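Local coordinates for putative acyl-[acyl-carrier-protein]--UDP-N-acetylglucosamine O-acyltransferase (Bacteroides fragilis, PDB 4R36) that probably transfers an acyl chain from acyl carrier protein to UDP-N-acetylglucosamine, the step that opens lipid A synthesis, at residues Y66-G71 with A80-I85; R114-K119 with V136-L141; N163-A168 with Y181-G186; G186-S191 with E203-S208. One frame throughout, in Å; residues are numbered along the deposited sequence.

Contact 1 (Y66-G71 with A80-I85)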
loop_
_atom_site.group_PDB
_atom_site.type_symbol
_atom_site.label_atom_id
_atom_site.label_comp_id
_atom_site.label_asym_id
_atom_site.label_seq_id
_atom_site.Cartn_x
_atom_site.Cartn_y
_atom_site.Cartn_z
ATOM N N TYR A 66 -16.066 15.894 -9.234
ATOM C CA TYR A 66 -16.885 15.937 -10.422
ATOM C C TYR A 66 -17.182 14.527 -10.939
ATOM O O TYR A 66 -16.254 13.748 -11.273
ATOM C CB TYR A 66 -16.072 16.717 -11.473
ATOM C CG TYR A 66 -16.761 16.918 -12.775
ATOM C CD1 TYR A 66 -16.681 15.975 -13.781
ATOM C CD2 TYR A 66 -17.490 18.111 -13.036
ATOM C CE1 TYR A 66 -17.285 16.185 -15.008
ATOM C CE2 TYR A 66 -18.117 18.307 -14.272
ATOM C CZ TYR A 66 -18.028 17.361 -15.239
ATOM O OH TYR A 66 -18.631 17.542 -16.454
ATOM N N GLY A 67 -18.471 14.196 -10.971
ATOM C CA GLY A 67 -18.914 12.933 -11.492
ATOM C C GLY A 67 -19.294 11.924 -10.426
ATOM O O GLY A 67 -19.666 10.808 -10.754
ATOM N N SER A 68 -19.142 12.263 -9.170
ATOM C CA SER A 68 -19.498 11.324 -8.103
ATOM C C SER A 68 -20.983 11.210 -7.905
ATOM O O SER A 68 -21.722 12.215 -8.027
ATOM C CB SER A 68 -18.900 11.733 -6.792
ATOM O OG SER A 68 -17.467 11.836 -6.830
ATOM N N ARG A 69 -21.408 9.981 -7.588
ATOM C CA ARG A 69 -22.767 9.647 -7.292
ATOM C C ARG A 69 -22.765 8.757 -6.081
ATOM O O ARG A 69 -22.198 7.634 -6.106
ATOM C CB ARG A 69 -23.385 8.908 -8.451
ATOM C CG ARG A 69 -23.290 9.589 -9.811
ATOM C CD ARG A 69 -24.257 10.761 -9.929
ATOM N NE ARG A 69 -24.157 11.399 -11.227
ATOM C CZ ARG A 69 -23.435 12.469 -11.528
ATOM N NH1 ARG A 69 -22.662 13.061 -10.640
ATOM N NH2 ARG A 69 -23.481 12.954 -12.768
ATOM N N ILE A 70 -23.359 9.254 -5.011
ATOM C CA ILE A 70 -23.380 8.615 -3.754
ATOM C C ILE A 70 -24.807 8.380 -3.313
ATOM O O ILE A 70 -25.649 9.310 -3.295
ATOM C CB ILE A 70 -22.568 9.447 -2.735
ATOM C CG1 ILE A 70 -21.066 9.437 -3.152
ATOM C CG2 ILE A 70 -22.759 8.951 -1.315
ATOM C CD1 ILE A 70 -20.281 10.554 -2.527
ATOM N N GLY A 71 -25.071 7.148 -2.902
ATOM C CA GLY A 71 -26.395 6.754 -2.403
ATOM C C GLY A 71 -26.719 7.194 -1.013
ATOM O O GLY A 71 -26.374 8.306 -0.598
ATOM N N ALA A 80 -10.477 10.068 1.952
ATOM C CA ALA A 80 -11.015 9.394 0.780
ATOM C C ALA A 80 -11.201 10.353 -0.391
ATOM O O ALA A 80 -11.465 11.560 -0.206
ATOM C CB ALA A 80 -12.316 8.731 1.114
ATOM N N VAL A 81 -10.970 9.847 -1.594
ATOM C CA VAL A 81 -11.111 10.640 -2.761
ATOM C C VAL A 81 -12.012 9.870 -3.727
ATOM O O VAL A 81 -11.561 8.876 -4.354
ATOM C CB VAL A 81 -9.746 10.956 -3.407
ATOM C CG1 VAL A 81 -9.930 11.880 -4.609
ATOM C CG2 VAL A 81 -8.762 11.573 -2.381
ATOM N N ILE A 82 -13.208 10.382 -3.944
ATOM C CA ILE A 82 -14.151 9.798 -4.883
ATOM C C ILE A 82 -14.308 10.672 -6.111
ATOM O O ILE A 82 -14.489 11.896 -6.003
ATOM C CB ILE A 82 -15.499 9.566 -4.178
ATOM C CG1 ILE A 82 -15.314 8.630 -2.956
ATOM C CG2 ILE A 82 -16.520 8.954 -5.127
ATOM C CD1 ILE A 82 -16.564 8.413 -2.152
ATOM N N GLY A 83 -14.151 10.056 -7.295
ATOM C CA GLY A 83 -14.432 10.668 -8.555
ATOM C C GLY A 83 -13.304 11.287 -9.317
ATOM O O GLY A 83 -13.537 11.875 -10.377
ATOM N N ALA A 84 -12.065 11.107 -8.870
ATOM C CA ALA A 84 -10.960 11.601 -9.667
ATOM C C ALA A 84 -10.896 10.918 -11.028
ATOM O O ALA A 84 -11.376 9.760 -11.195
ATOM C CB ALA A 84 -9.651 11.443 -8.940
ATOM N N ILE A 85 -10.342 11.640 -12.001
ATOM C CA ILE A 85 -10.218 11.122 -13.334
ATOM C C ILE A 85 -9.409 9.799 -13.347
ATOM O O ILE A 85 -8.555 9.587 -12.471
ATOM C CB ILE A 85 -9.620 12.099 -14.335
ATOM C CG1 ILE A 85 -8.193 12.512 -13.934
ATOM C CG2 ILE A 85 -10.560 13.310 -14.469
ATOM C CD1 ILE A 85 -7.507 13.307 -14.984
HETATM O O HOH W 1 -13.591 14.089 -11.772
#

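Contact 2 (R114-K119 with V136-L141)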
loop_
_atom_site.group_PDB
_atom_site.type_symbol
_atom_site.label_atom_id
_atom_site.label_comp_id
_atom_site.label_asym_id
_atom_site.label_seq_id
_atom_site.Cartn_x
_atom_site.Cartn_y
_atom_site.Cartn_z
ATOM N N ARG A 114 -13.495 7.835 -11.360
ATOM C CA ARG A 114 -14.534 7.737 -12.333
ATOM C C ARG A 114 -14.147 6.972 -13.566
ATOM O O ARG A 114 -12.960 6.600 -13.792
ATOM C CB ARG A 114 -15.102 9.135 -12.684
ATOM C CG ARG A 114 -14.222 10.132 -13.423
ATOM C CD ARG A 114 -15.064 11.425 -13.497
ATOM N NE ARG A 114 -14.434 12.583 -14.133
ATOM C CZ ARG A 114 -14.535 12.941 -15.420
ATOM N NH1 ARG A 114 -15.117 12.193 -16.301
ATOM N NH2 ARG A 114 -13.960 14.059 -15.841
ATOM N N GLY A 115 -15.133 6.712 -14.395
ATOM C CA GLY A 115 -14.960 5.806 -15.552
ATOM C C GLY A 115 -14.247 6.402 -16.791
ATOM O O GLY A 115 -13.883 7.576 -16.815
ATOM N N THR A 116 -14.077 5.561 -17.809
ATOM C CA THR A 116 -13.561 5.972 -19.119
ATOM C C THR A 116 -14.636 5.620 -20.176
ATOM O O THR A 116 -15.640 4.986 -19.863
ATOM C CB THR A 116 -12.291 5.231 -19.518
ATOM O OG1 THR A 116 -12.571 3.832 -19.744
ATOM C CG2 THR A 116 -11.205 5.413 -18.516
ATOM N N ALA A 117 -14.365 5.936 -21.438
ATOM C CA ALA A 117 -15.260 5.560 -22.537
ATOM C C ALA A 117 -15.445 4.058 -22.667
ATOM O O ALA A 117 -16.366 3.597 -23.299
ATOM C CB ALA A 117 -14.718 6.103 -23.848
ATOM N N ALA A 118 -14.534 3.272 -22.127
ATOM C CA ALA A 118 -14.697 1.800 -22.147
ATOM C C ALA A 118 -15.995 1.308 -21.533
ATOM O O ALA A 118 -16.440 0.217 -21.874
ATOM C CB ALA A 118 -13.495 1.115 -21.415
ATOM N N LYS A 119 -16.515 2.042 -20.558
ATOM C CA LYS A 119 -17.780 1.777 -19.931
ATOM C C LYS A 119 -18.454 3.100 -19.543
ATOM O O LYS A 119 -19.544 3.402 -20.016
ATOM C CB LYS A 119 -17.650 0.865 -18.679
ATOM C CG LYS A 119 -19.008 0.502 -18.095
ATOM C CD LYS A 119 -18.952 -0.406 -16.877
ATOM C CE LYS A 119 -20.328 -0.584 -16.292
ATOM N NZ LYS A 119 -20.376 -1.509 -15.121
ATOM N N VAL A 136 -10.043 1.680 -6.302
ATOM C CA VAL A 136 -11.006 1.169 -7.302
ATOM C C VAL A 136 -10.837 1.933 -8.621
ATOM O O VAL A 136 -11.083 3.130 -8.666
ATOM C CB VAL A 136 -12.443 1.341 -6.799
ATOM C CG1 VAL A 136 -13.433 0.709 -7.770
ATOM C CG2 VAL A 136 -12.649 0.715 -5.440
ATOM N N ALA A 137 -10.328 1.228 -9.638
ATOM C CA ALA A 137 -9.931 1.846 -10.852
ATOM C C ALA A 137 -11.135 2.107 -11.722
ATOM O O ALA A 137 -12.231 1.595 -11.477
ATOM C CB ALA A 137 -8.928 1.008 -11.586
ATOM N N HIS A 138 -10.885 2.943 -12.727
ATOM C CA HIS A 138 -11.902 3.247 -13.748
ATOM C C HIS A 138 -12.686 2.036 -14.250
ATOM O O HIS A 138 -12.123 0.977 -14.534
ATOM C CB HIS A 138 -11.226 3.905 -14.931
ATOM C CG HIS A 138 -10.300 3.004 -15.684
ATOM N ND1 HIS A 138 -10.702 2.297 -16.794
ATOM C CD2 HIS A 138 -8.963 2.797 -15.566
ATOM C CE1 HIS A 138 -9.677 1.626 -17.291
ATOM N NE2 HIS A 138 -8.606 1.922 -16.569
ATOM N N ASP A 139 -14.009 2.184 -14.288
ATOM C CA ASP A 139 -14.946 1.173 -14.893
ATOM C C ASP A 139 -15.055 -0.140 -14.102
ATOM O O ASP A 139 -15.734 -1.069 -14.556
ATOM C CB ASP A 139 -14.673 0.883 -16.354
ATOM C CG ASP A 139 -14.464 2.173 -17.172
ATOM O OD1 ASP A 139 -15.395 2.969 -17.208
ATOM O OD2 ASP A 139 -13.372 2.418 -17.691
ATOM N N ALA A 140 -14.420 -0.200 -12.917
ATOM C CA ALA A 140 -14.553 -1.346 -12.071
ATOM C C ALA A 140 -15.965 -1.451 -11.530
ATOM O O ALA A 140 -16.731 -0.470 -11.498
ATOM C CB ALA A 140 -13.587 -1.240 -10.915
ATOM N N LEU A 141 -16.349 -2.665 -11.196
ATOM C CA LEU A 141 -17.647 -2.987 -10.661
ATOM C C LEU A 141 -17.471 -3.832 -9.380
ATOM O O LEU A 141 -16.928 -4.931 -9.470
ATOM C CB LEU A 141 -18.484 -3.802 -11.656
ATOM C CG LEU A 141 -19.843 -4.267 -11.073
ATOM C CD1 LEU A 141 -20.780 -3.131 -10.745
ATOM C CD2 LEU A 141 -20.522 -5.270 -12.039
HETATM O O HOH W 2 -18.842 -0.243 -13.204
#

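Contact 3 (N163-A168 with Y181-G186)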
loop_
_atom_site.group_PDB
_atom_site.type_symbol
_atom_site.label_atom_id
_atom_site.label_comp_id
_atom_site.label_asym_id
_atom_site.label_seq_id
_atom_site.Cartn_x
_atom_site.Cartn_y
_atom_site.Cartn_z
ATOM N N ASN A 163 -20.696 -10.573 -1.804
ATOM C CA ASN A 163 -20.264 -11.332 -0.629
ATOM C C ASN A 163 -18.814 -11.841 -0.608
ATOM O O ASN A 163 -18.505 -12.794 0.074
ATOM C CB ASN A 163 -21.230 -12.479 -0.279
ATOM C CG ASN A 163 -22.677 -12.061 -0.309
ATOM O OD1 ASN A 163 -23.477 -12.575 -1.072
ATOM N ND2 ASN A 163 -22.978 -11.081 0.472
ATOM N N ALA A 164 -17.925 -11.203 -1.335
ATOM C CA ALA A 164 -16.566 -11.640 -1.404
ATOM C C ALA A 164 -15.812 -11.022 -0.239
ATOM O O ALA A 164 -16.183 -9.962 0.234
ATOM C CB ALA A 164 -15.935 -11.168 -2.730
ATOM N N ILE A 165 -14.805 -11.721 0.242
ATOM C CA ILE A 165 -13.891 -11.216 1.223
ATOM C C ILE A 165 -12.489 -11.233 0.662
ATOM O O ILE A 165 -11.956 -12.280 0.331
ATOM C CB ILE A 165 -13.938 -11.978 2.547
ATOM C CG1 ILE A 165 -15.343 -11.838 3.133
ATOM C CG2 ILE A 165 -12.898 -11.407 3.503
ATOM C CD1 ILE A 165 -15.528 -12.556 4.438
ATOM N N ILE A 166 -11.879 -10.062 0.539
ATOM C CA ILE A 166 -10.530 -9.922 -0.021
ATOM C C ILE A 166 -9.676 -9.321 1.066
ATOM O O ILE A 166 -10.084 -8.310 1.688
ATOM C CB ILE A 166 -10.561 -9.050 -1.278
ATOM C CG1 ILE A 166 -11.575 -9.643 -2.251
ATOM C CG2 ILE A 166 -9.181 -8.897 -1.878
ATOM C CD1 ILE A 166 -11.775 -8.833 -3.504
ATOM N N SER A 167 -8.527 -9.929 1.356
ATOM C CA SER A 167 -7.673 -9.412 2.404
ATOM C C SER A 167 -6.835 -8.244 1.876
ATOM O O SER A 167 -7.145 -7.646 0.856
ATOM C CB SER A 167 -6.745 -10.459 3.056
ATOM O OG SER A 167 -7.404 -11.659 3.292
ATOM N N ALA A 168 -5.841 -7.886 2.649
ATOM C CA ALA A 168 -5.033 -6.726 2.413
ATOM C C ALA A 168 -3.986 -6.952 1.378
ATOM O O ALA A 168 -3.499 -8.101 1.170
ATOM C CB ALA A 168 -4.365 -6.319 3.725
ATOM N N TYR A 181 -18.542 -15.097 -2.359
ATOM C CA TYR A 181 -18.155 -15.911 -1.180
ATOM C C TYR A 181 -16.692 -16.449 -1.191
ATOM O O TYR A 181 -16.346 -17.365 -0.498
ATOM C CB TYR A 181 -19.135 -17.069 -0.985
ATOM C CG TYR A 181 -20.499 -16.601 -0.651
ATOM C CD1 TYR A 181 -20.807 -16.211 0.657
ATOM C CD2 TYR A 181 -21.466 -16.526 -1.606
ATOM C CE1 TYR A 181 -22.078 -15.774 0.955
ATOM C CE2 TYR A 181 -22.746 -16.051 -1.294
ATOM C CZ TYR A 181 -23.030 -15.701 -0.003
ATOM O OH TYR A 181 -24.263 -15.206 0.429
ATOM N N VAL A 182 -15.857 -15.823 -1.974
ATOM C CA VAL A 182 -14.452 -16.171 -2.071
ATOM C C VAL A 182 -13.770 -15.533 -0.893
ATOM O O VAL A 182 -14.231 -14.474 -0.386
ATOM C CB VAL A 182 -13.951 -15.574 -3.371
ATOM C CG1 VAL A 182 -12.484 -15.292 -3.406
ATOM C CG2 VAL A 182 -14.386 -16.380 -4.606
ATOM N N MET A 183 -12.703 -16.150 -0.427
ATOM C CA MET A 183 -11.784 -15.478 0.429
ATOM C C MET A 183 -10.437 -15.475 -0.254
ATOM O O MET A 183 -9.860 -16.537 -0.565
ATOM C CB MET A 183 -11.714 -16.154 1.739
ATOM C CG MET A 183 -11.062 -15.218 2.718
ATOM S SD MET A 183 -9.415 -15.840 2.850
ATOM C CE MET A 183 -8.863 -14.391 3.802
ATOM N N ILE A 184 -9.890 -14.275 -0.450
ATOM C CA ILE A 184 -8.567 -14.154 -1.079
ATOM C C ILE A 184 -7.601 -13.748 0.025
ATOM O O ILE A 184 -7.793 -12.709 0.707
ATOM C CB ILE A 184 -8.559 -13.104 -2.187
ATOM C CG1 ILE A 184 -9.681 -13.409 -3.182
ATOM C CG2 ILE A 184 -7.198 -13.084 -2.841
ATOM C CD1 ILE A 184 -9.751 -12.420 -4.360
ATOM N N GLN A 185 -6.518 -14.489 0.133
ATOM C CA GLN A 185 -5.582 -14.270 1.213
ATOM C C GLN A 185 -4.667 -13.070 0.953
ATOM O O GLN A 185 -4.451 -12.661 -0.165
ATOM C CB GLN A 185 -4.754 -15.543 1.430
ATOM C CG GLN A 185 -5.711 -16.635 2.019
ATOM C CD GLN A 185 -4.981 -17.929 2.430
ATOM O OE1 GLN A 185 -3.871 -18.202 1.987
ATOM N NE2 GLN A 185 -5.617 -18.707 3.294
ATOM N N GLY A 186 -4.163 -12.512 2.052
ATOM C CA GLY A 186 -3.439 -11.235 2.006
ATOM C C GLY A 186 -2.174 -11.278 1.228
ATOM O O GLY A 186 -1.414 -12.251 1.288
HETATM O O HOH W 3 -16.750 -14.457 1.538
HETATM O O HOH W 4 -5.111 -13.359 4.765
#

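Contact 4 (G186-S191 with E203-S208)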
loop_
_atom_site.group_PDB
_atom_site.type_symbol
_atom_site.label_atom_id
_atom_site.label_comp_id
_atom_site.label_asym_id
_atom_site.label_seq_id
_atom_site.Cartn_x
_atom_site.Cartn_y
_atom_site.Cartn_z
ATOM N N GLY A 186 -4.163 -12.512 2.052
ATOM C CA GLY A 186 -3.439 -11.235 2.006
ATOM C C GLY A 186 -2.174 -11.278 1.228
ATOM O O GLY A 186 -1.414 -12.251 1.288
ATOM N N GLY A 187 -1.963 -10.268 0.411
ATOM C CA GLY A 187 -0.772 -10.232 -0.407
ATOM C C GLY A 187 -0.790 -11.020 -1.682
ATOM O O GLY A 187 0.207 -10.964 -2.457
ATOM N N CYS A 188 -1.885 -11.750 -1.949
ATOM C CA CYS A 188 -1.971 -12.474 -3.221
ATOM C C CYS A 188 -2.192 -11.598 -4.417
ATOM O O CYS A 188 -2.737 -10.478 -4.310
ATOM C CB CYS A 188 -3.057 -13.574 -3.140
ATOM S SG CYS A 188 -2.606 -14.815 -1.885
ATOM N N ARG A 189 -1.795 -12.102 -5.582
ATOM C CA ARG A 189 -2.006 -11.407 -6.809
ATOM C C ARG A 189 -2.503 -12.378 -7.837
ATOM O O ARG A 189 -2.106 -13.553 -7.829
ATOM C CB ARG A 189 -0.723 -10.737 -7.305
ATOM C CG ARG A 189 0.443 -11.718 -7.405
ATOM C CD ARG A 189 1.781 -11.010 -7.736
ATOM N NE ARG A 189 2.900 -11.944 -7.664
ATOM C CZ ARG A 189 4.173 -11.631 -7.723
ATOM N NH1 ARG A 189 4.555 -10.371 -7.864
ATOM N NH2 ARG A 189 5.074 -12.602 -7.724
ATOM N N PHE A 190 -3.296 -11.883 -8.798
ATOM C CA PHE A 190 -3.859 -12.801 -9.758
ATOM C C PHE A 190 -4.251 -12.102 -11.033
ATOM O O PHE A 190 -4.595 -10.884 -10.996
ATOM C CB PHE A 190 -5.078 -13.536 -9.200
ATOM C CG PHE A 190 -6.192 -12.642 -8.741
ATOM C CD1 PHE A 190 -6.177 -12.056 -7.494
ATOM C CD2 PHE A 190 -7.340 -12.507 -9.507
ATOM C CE1 PHE A 190 -7.263 -11.227 -7.055
ATOM C CE2 PHE A 190 -8.439 -11.739 -9.088
ATOM C CZ PHE A 190 -8.403 -11.075 -7.841
ATOM N N SER A 191 -4.192 -12.842 -12.139
ATOM C CA SER A 191 -4.628 -12.286 -13.430
ATOM C C SER A 191 -5.572 -13.232 -14.198
ATOM O O SER A 191 -5.749 -13.120 -15.433
ATOM C CB SER A 191 -3.410 -11.959 -14.253
ATOM O OG SER A 191 -2.701 -13.177 -14.390
ATOM N N GLU A 203 1.618 -18.061 -3.258
ATOM C CA GLU A 203 2.253 -17.525 -4.443
ATOM C C GLU A 203 2.968 -18.636 -5.229
ATOM O O GLU A 203 3.781 -19.330 -4.631
ATOM C CB GLU A 203 3.346 -16.531 -3.988
ATOM C CG GLU A 203 4.285 -16.020 -5.082
ATOM C CD GLU A 203 3.599 -15.302 -6.227
ATOM O OE1 GLU A 203 2.528 -14.718 -6.021
ATOM O OE2 GLU A 203 4.149 -15.315 -7.368
ATOM N N PRO A 204 2.722 -18.767 -6.516
ATOM C CA PRO A 204 1.602 -18.132 -7.236
ATOM C C PRO A 204 0.245 -18.522 -6.625
ATOM O O PRO A 204 0.135 -19.537 -5.956
ATOM C CB PRO A 204 1.706 -18.692 -8.669
ATOM C CG PRO A 204 3.060 -19.362 -8.735
ATOM C CD PRO A 204 3.431 -19.788 -7.353
ATOM N N ILE A 205 -0.768 -17.699 -6.867
ATOM C CA ILE A 205 -2.074 -17.936 -6.274
ATOM C C ILE A 205 -2.637 -19.322 -6.663
ATOM O O ILE A 205 -2.348 -19.805 -7.768
ATOM C CB ILE A 205 -3.052 -16.790 -6.685
ATOM C CG1 ILE A 205 -4.161 -16.689 -5.652
ATOM C CG2 ILE A 205 -3.553 -16.927 -8.120
ATOM C CD1 ILE A 205 -5.067 -15.476 -5.822
ATOM N N ALA A 206 -3.458 -19.893 -5.805
ATOM C CA ALA A 206 -3.969 -21.253 -6.007
ATOM C C ALA A 206 -5.210 -21.469 -5.259
ATOM O O ALA A 206 -5.368 -21.008 -4.089
ATOM C CB ALA A 206 -2.937 -22.267 -5.537
ATOM N N TYR A 207 -6.076 -22.290 -5.855
ATOM C CA TYR A 207 -7.185 -22.857 -5.121
ATOM C C TYR A 207 -6.722 -23.573 -3.892
ATOM O O TYR A 207 -5.809 -24.353 -3.987
ATOM C CB TYR A 207 -7.913 -23.840 -6.046
ATOM C CG TYR A 207 -8.833 -24.736 -5.322
ATOM C CD1 TYR A 207 -10.060 -24.295 -4.886
ATOM C CD2 TYR A 207 -8.465 -26.048 -5.040
ATOM C CE1 TYR A 207 -10.938 -25.140 -4.228
ATOM C CE2 TYR A 207 -9.354 -26.908 -4.353
ATOM C CZ TYR A 207 -10.576 -26.434 -3.950
ATOM O OH TYR A 207 -11.434 -27.251 -3.253
ATOM N N SER A 208 -7.275 -23.254 -2.726
ATOM C CA SER A 208 -6.756 -23.693 -1.422
ATOM C C SER A 208 -7.902 -24.229 -0.581
ATOM O O SER A 208 -7.918 -24.026 0.631
ATOM C CB SER A 208 -6.076 -22.524 -0.732
ATOM O OG SER A 208 -4.947 -22.087 -1.494
HETATM O O HOH W 5 1.474 -13.755 -3.128
HETATM O O HOH W 6 -0.222 -14.652 -5.102
HETATM O O HOH W 7 -0.236 -15.388 -8.474
HETATM O O HOH W 8 2.349 -14.685 -9.224
#

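Contact 1 (Y66-G71 with A80-I85)
Ser-68 and Ile-82 meet through matching first torsions: Ser-68 OG (chi1 -58°) and Ile-82 CG1 (chi1 -59°) each stand opposite their own carbonyl carbon, beside the backbone N. This leaves the Ile-82 branch methyl CG2 facing the serine, 3.5 Å from Ser-68 OG. The same hydroxyl approaches the Ile-82 carbonyl, OG to O 3.1 Å, but its hydrogen bond runs instead to Leu-65 O, so the approach to Ile-82 O is a close contact only. Next along, Gly-83 takes a positive phi of 96° and offers a bare CA, which lies 3.7 Å from Ser-68 OG. Deeper inside, Ile-70 and Ile-82 touch through their delta methyls, CD1 to CD1 4.3 Å, among Ile-64, Ile-76 and Ile-100. At the other end two acceptors face each other, Tyr-66 O and Gly-83 O at 3.4 Å. One water reconciles them by donating to both, 2.7 Å to Tyr-66 O and 2.6 Å to Gly-83 O.

Strands 68-70 and 81-82 belong to different faces of the left-handed parallel beta helix, and the contact spans the corner where one coil follows another. Its chemistry is therefore divided: isoleucine methyls fill the prism interior, the buried serine is satisfied by its own coil, and the carbonyls at the turn, which cannot pair directly, are bridged by a shared water.

Contact 2 (R114-K119 with V136-L141)
The UDP-N-acetylglucosamine site, which includes His-138, is backed here by a carboxylate-centred network joining Thr-116 to Asp-139. The Asp-139 carboxylate takes up both donor groups of Thr-116: the hydroxyl OG1 donates to OD2 at 2.6 Å and the backbone N donates to OD1 at 3.0 Å, each arriving on the syn side and roughly 20° out of the carboxylate plane. The anti side of OD2 receives His-138 ND1 at 2.8 Å, nearly straight (173°) and in the plane of the imidazole, although ND1 stands clearly out of the carboxylate plane. OD2 thus has two strong donors, while OD1 also accepts from Gly-120 N.

The threonine hydroxyl, set between its backbone N and carbonyl carbon (chi1 67°), also accepts from Ala-118 N at 3.1 Å, closing an ST turn. Its methyl CG2 comes obliquely to the histidine ring, 3.6 Å from ND1, and His-138 CB rests on Arg-114 O at 3.4 Å. The extended Lys-119 chain passes the aspartate with CB 3.4 Å from OD1, and its NZ reaches a water that also serves Ala-140 O. Asp-139 thus acts as a second-shell residue, its bond to ND1 consistent with holding the ring's rotation.

Both segments are corners of the beta helix: 114-119 links strands 111-112 and 121-124, and the turn at 137-140 links strands 135-136 and 141-142 in the following coil.

Contact 3 (N163-A168 with Y181-G186)
Asn-163 and Tyr-181, two of the most heavily buried residues here, lie side by side at equivalent turns of successive coils and point the same way. Asn-163 CB sits over one face of the Tyr-181 ring, 3.7 Å from its centroid and 15° off the normal, a CH-pi contact. The amide continues along the phenol with its plane tilted 34° to the ring, bringing OD1 to 3.1 Å from Tyr-181 OH. A water also joins Asn-163 O to Val-182 O.

Ser-167 closes the other end. Its OG, opposite the carbonyl carbon (chi1 -43°), folds back toward the neighbouring strand and donates to Ile-184 O at 2.8 Å. That oxygen also accepts from Ser-167 N at 2.9 Å, so one carbonyl is gripped twice by one residue. Between the ends run the regular parallel bonds, Ile-165 N to Val-182 O at 2.9 Å and Ile-184 N to Ile-165 O at 3.0 Å, with Ile-166 and Ile-184 packed together inside the beta helix.

The two strands are neighbours in one sheet of the left-handed beta helix. Strand 147-148 lies beyond 165-166 and strand 198-201 beyond 183-184, while helix 212-217 touches Ile-165 and Tyr-181.

Contact 4 (G186-S191 with E203-S208)
Ionic contact comes first: Arg-189 holds Glu-203 side-on with two nitrogens, NH2 to OE2 at 2.9 Å and NE to OE1 at 3.2 Å. OE2 lies in the guanidinium plane and its bond is nearly straight (172°), yet both nitrogens approach from above the carboxylate, the two planes being 72° apart. The salt bridge is thus far from coplanar. Arg-189 NH1 turns elsewhere, to Gly-186 O of the second subunit.

Water also bridges the segments. One water accepts from Arg-189 N and lies within hydrogen-bonding distance of Glu-203 OE1; another links backbone to backbone, taking the Ile-205 N proton at 2.9 Å and donating to Arg-189 O at 2.7 Å.

Apolar contact is made by Ile-205. With CG1 opposite the backbone N (chi1 -156°), its CD1 reaches Cys-188 CB at 3.9 Å, and its branch methyl CG2 lies 3.9 Å from Phe-190 CB. CD1 also meets the phenylalanine ring obliquely.

Glu-203 packs on Arg-189 of the third subunit and on Glu-203 of the second. The contact therefore lies at the subunit interface of the trimer, toward the C-terminal helices that follow strand 206-210; the trimeric left-handed beta helix is the fold of this acyltransferase family.

The four contacts follow one another along the beta helix, contact 1 lying toward the N-terminal end and contact 4 toward the C-terminal helices, with centres 30 Å apart. Contacts 1 and 2 touch: Ala-84 O and Arg-114 N are 2.9 Å apart, a probable hydrogen bond. Contacts 3 and 4 share Gly-186 and meet again where Ala-168 O lies 2.8 Å from Gly-187 N. Contact 2 contributes His-138 to the nucleotide-sugar site, about 6 Å from Lys-90 and Gln-174; the sugar is not bound to this chain, but an acetate ion lies about 4 Å from His-138. Contact 3 borders further site residues, Met-183 about 4 Å from Asn-211 and Ile-165 about 4 Å from Arg-217, all between side chains.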